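Local structure of melanophilin (Mus musculus, 2ZET) at residues B[81-86]-B[95-100]. The protein links melanosome-bound RAB27A, bound through this N-terminal Rab-binding part with its FYVE-type zinc finger, to the motor protein MYO5A in melanosome transport. Residues are numbered along the deposited sequence; the frame is centred on the assembly and turned at random.
Sequences LLNSRR and VCKSCS. With ZN (zinc ion), chain H.
Arg86 and Val95 face each other as an antiparallel hydrogen-bonded pair, and their backbones hold the two segments together: Arg86 N donates to Val95 O at 3.0 Å, and Val95 N returns a bond to Arg86 O at 2.9 Å. From this short ladder the Arg86 side chain reaches along residues 97-100. Its CG lies anti to the carbonyl carbon (chi1 -60°) and the chain runs extended to NE, which brings the guanidinium alongside Lys97. There Lys97 CG covers one face of the flat group, offset toward its rim, 3.2 Å from Arg86 NH2. Arginine suits the place because its long arm can span the turn, with CD 3.3 Å from Ser100 OG; a weak hydrogen bond from NH1 to that hydroxyl is doubtful, since the position of NH1 is uncertain. The guanidinium also has a cation-pi partner in Trp109. Lysine offers its methylenes to this neighbour while its own extended chain carries NZ away, 5.0 Å from Arg86 NH2.

The close-packed side lies by the metal. Val95 and Cys96 are buried, and Leu81 lays CD1 against Cys96 CB at 3.4 Å: leucine gives a methyl to the cysteine's methylene, while the sulfur is taken by zinc. The outer side is looser, with Lys97 and Arg85 exposed and Asn83 partly so. Here Asn83 crosses Lys97, its CB 3.3 Å from Lys97 CB, and Arg85, whose CB points away from residues 95-100, makes a cation-pi contact with Phe94.

In residues 96-100 the chain turns tightly: Cys99 N bonds back to Cys96 O, and Ser100 N to Lys97 O. This turn presents Cys96 SG and Cys99 SG to one zinc ion, whose coordination Cys71 and Cys74 complete: a CxxC pair in a four-cysteine site of the FYVE-type zinc finger.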
ATOM      1  N   LEU B  81      35.478  -6.600  16.755  1.00 62.09           N
ATOM      2  CA  LEU B  81      34.635  -5.605  16.089  1.00 59.06           C
ATOM      3  C   LEU B  81      34.895  -4.153  16.460  1.00 66.65           C
ATOM      4  O   LEU B  81      35.592  -3.873  17.432  1.00 72.62           O
ATOM      5  CB  LEU B  81      33.176  -5.936  16.368  1.00 50.22           C
ATOM      6  CG  LEU B  81      32.845  -7.385  16.037  1.00 50.42           C
ATOM      7  CD1 LEU B  81      31.483  -7.744  16.545  1.00 56.55           C
ATOM      8  CD2 LEU B  81      32.927  -7.575  14.543  1.00 68.03           C
ATOM      9  N   LEU B  82      34.323  -3.237  15.672  1.00 67.76           N
ATOM     10  CA  LEU B  82      34.458  -1.801  15.908  1.00 67.11           C
ATOM     11  C   LEU B  82      33.182  -1.173  16.463  1.00 70.72           C
ATOM     12  O   LEU B  82      33.127   0.026  16.719  1.00 80.57           O
ATOM     13  CB  LEU B  82      34.854  -1.069  14.628  1.00 64.60           C
ATOM     14  CG  LEU B  82      36.343  -0.953  14.319  1.00 58.53           C
ATOM     15  CD1 LEU B  82      36.528   0.061  13.209  1.00 61.08           C
ATOM     16  CD2 LEU B  82      37.098  -0.503  15.551  1.00 53.93           C
ATOM     17  N   ASN B  83      32.148  -1.979  16.635  1.00 69.48           N
ATOM     18  CA  ASN B  83      30.898  -1.491  17.187  1.00 70.02           C
ATOM     19  C   ASN B  83      30.754  -2.138  18.556  1.00 64.96           C
ATOM     20  O   ASN B  83      31.726  -2.660  19.091  1.00 59.87           O
ATOM     21  CB  ASN B  83      29.735  -1.882  16.278  1.00 86.14           C
ATOM     22  CG  ASN B  83      29.840  -3.323  15.766  1.00 94.65           C
ATOM     23  OD1 ASN B  83      30.519  -3.594  14.763  1.00 98.00           O
ATOM     24  ND2 ASN B  83      29.173  -4.254  16.460  1.00 80.55           N
ATOM     25  N   SER B  84      29.553  -2.141  19.122  1.00 60.59           N
ATOM     26  CA  SER B  84      29.389  -2.727  20.441  1.00 55.85           C
ATOM     27  C   SER B  84      28.170  -3.610  20.676  1.00 55.62           C
ATOM     28  O   SER B  84      27.034  -3.209  20.450  1.00 58.06           O
ATOM     29  CB  SER B  84      29.413  -1.621  21.486  1.00 59.75           C
ATOM     30  OG  SER B  84      29.433  -2.171  22.785  1.00 69.45           O
ATOM     31  N   ARG B  85      28.447  -4.816  21.154  1.00 52.74           N
ATOM     32  CA  ARG B  85      27.470  -5.850  21.479  1.00 51.73           C
ATOM     33  C   ARG B  85      26.082  -5.299  21.851  1.00 54.43           C
ATOM     34  O   ARG B  85      25.988  -4.244  22.467  1.00 56.67           O
ATOM     35  CB  ARG B  85      28.064  -6.677  22.623  1.00 48.83           C
ATOM     36  CG  ARG B  85      27.326  -7.921  23.020  1.00 50.99           C
ATOM     37  CD  ARG B  85      28.213  -8.751  23.922  1.00 53.48           C
ATOM     38  NE  ARG B  85      27.685  -8.874  25.273  1.00 53.05           N
ATOM     39  CZ  ARG B  85      27.464 -10.037  25.878  1.00 63.04           C
ATOM     40  NH1 ARG B  85      27.727 -11.178  25.248  1.00 60.80           N
ATOM     41  NH2 ARG B  85      26.973 -10.064  27.109  1.00 52.22           N
ATOM     42  N   ARG B  86      25.014  -6.015  21.470  1.00 55.38           N
ATOM     43  CA  ARG B  86      23.619  -5.617  21.759  1.00 52.52           C
ATOM     44  C   ARG B  86      22.725  -6.809  22.025  1.00 52.19           C
ATOM     45  O   ARG B  86      22.951  -7.877  21.487  1.00 67.70           O
ATOM     46  CB  ARG B  86      23.022  -4.854  20.586  1.00 47.21           C
ATOM     47  CG  ARG B  86      23.776  -3.617  20.265  1.00 57.87           C
ATOM     48  CD  ARG B  86      23.543  -3.189  18.862  1.00 58.01           C
ATOM     49  NE  ARG B  86      24.256  -1.954  18.594  1.00 60.56           N
ATOM     50  CZ  ARG B  86      23.980  -1.159  17.568  1.00 76.30           C
ATOM     51  NH1 ARG B  86      23.008  -1.488  16.725  1.00 84.33           N
ATOM     52  NH2 ARG B  86      24.660  -0.028  17.389  1.00 83.94           N
ATOM     53  N   VAL B  95      24.148  -9.828  19.696  1.00 47.45           N
ATOM     54  CA  VAL B  95      24.622  -9.778  18.328  1.00 55.95           C
ATOM     55  C   VAL B  95      25.355  -8.461  18.114  1.00 58.66           C
ATOM     56  O   VAL B  95      25.162  -7.508  18.875  1.00 61.31           O
ATOM     57  CB  VAL B  95      23.455  -9.856  17.341  1.00 57.38           C
ATOM     58  CG1 VAL B  95      22.645 -11.096  17.601  1.00 52.86           C
ATOM     59  CG2 VAL B  95      22.583  -8.640  17.490  1.00 54.75           C
ATOM     60  N   CYS B  96      26.186  -8.400  17.076  1.00 54.75           N
ATOM     61  CA  CYS B  96      26.933  -7.186  16.798  1.00 53.30           C
ATOM     62  C   CYS B  96      26.029  -6.139  16.173  1.00 55.77           C
ATOM     63  O   CYS B  96      24.899  -6.432  15.788  1.00 49.95           O
ATOM     64  CB  CYS B  96      28.135  -7.474  15.877  1.00 52.21           C
ATOM     65  SG  CYS B  96      27.823  -7.786  14.105  1.00 55.90           S
ATOM     66  N   LYS B  97      26.532  -4.914  16.092  1.00 59.13           N
ATOM     67  CA  LYS B  97      25.782  -3.813  15.503  1.00 63.47           C
ATOM     68  C   LYS B  97      25.315  -4.176  14.094  1.00 65.42           C
ATOM     69  O   LYS B  97      24.151  -3.988  13.737  1.00 71.97           O
ATOM     70  CB  LYS B  97      26.660  -2.553  15.444  1.00 65.90           C
ATOM     71  CG  LYS B  97      25.989  -1.320  14.810  1.00 73.57           C
ATOM     72  CD  LYS B  97      26.947  -0.128  14.679  1.00 69.04           C
ATOM     73  CE  LYS B  97      26.328   0.993  13.844  1.00 72.42           C
ATOM     74  NZ  LYS B  97      27.255   2.152  13.668  1.00 77.54           N
ATOM     75  N   SER B  98      26.231  -4.711  13.301  1.00 65.59           N
ATOM     76  CA  SER B  98      25.932  -5.076  11.923  1.00 63.78           C
ATOM     77  C   SER B  98      24.801  -6.082  11.762  1.00 58.15           C
ATOM     78  O   SER B  98      24.133  -6.101  10.737  1.00 65.63           O
ATOM     79  CB  SER B  98      27.195  -5.626  11.265  1.00 68.22           C
ATOM     80  OG  SER B  98      28.342  -4.910  11.705  1.00 80.13           O
ATOM     81  N   CYS B  99      24.585  -6.912  12.773  1.00 54.85           N
ATOM     82  CA  CYS B  99      23.544  -7.932  12.712  1.00 56.68           C
ATOM     83  C   CYS B  99      22.316  -7.558  13.525  1.00 54.92           C
ATOM     84  O   CYS B  99      21.399  -8.359  13.705  1.00 54.59           O
ATOM     85  CB  CYS B  99      24.102  -9.269  13.210  1.00 59.97           C
ATOM     86  SG  CYS B  99      25.560  -9.854  12.319  1.00 64.41           S
ATOM     87  N   SER B 100      22.299  -6.327  14.012  1.00 59.10           N
ATOM     88  CA  SER B 100      21.193  -5.844  14.821  1.00 58.31           C
ATOM     89  C   SER B 100      20.415  -4.764  14.097  1.00 60.32           C
ATOM     90  O   SER B 100      20.892  -4.200  13.119  1.00 57.48           O
ATOM     91  CB  SER B 100      21.726  -5.292  16.139  1.00 61.62           C
ATOM     92  OG  SER B 100      22.764  -4.355  15.914  1.00 59.85           O
TER
HETATM   93 ZN    ZN H 302      27.292 -10.268  14.011  1.00 61.16          ZN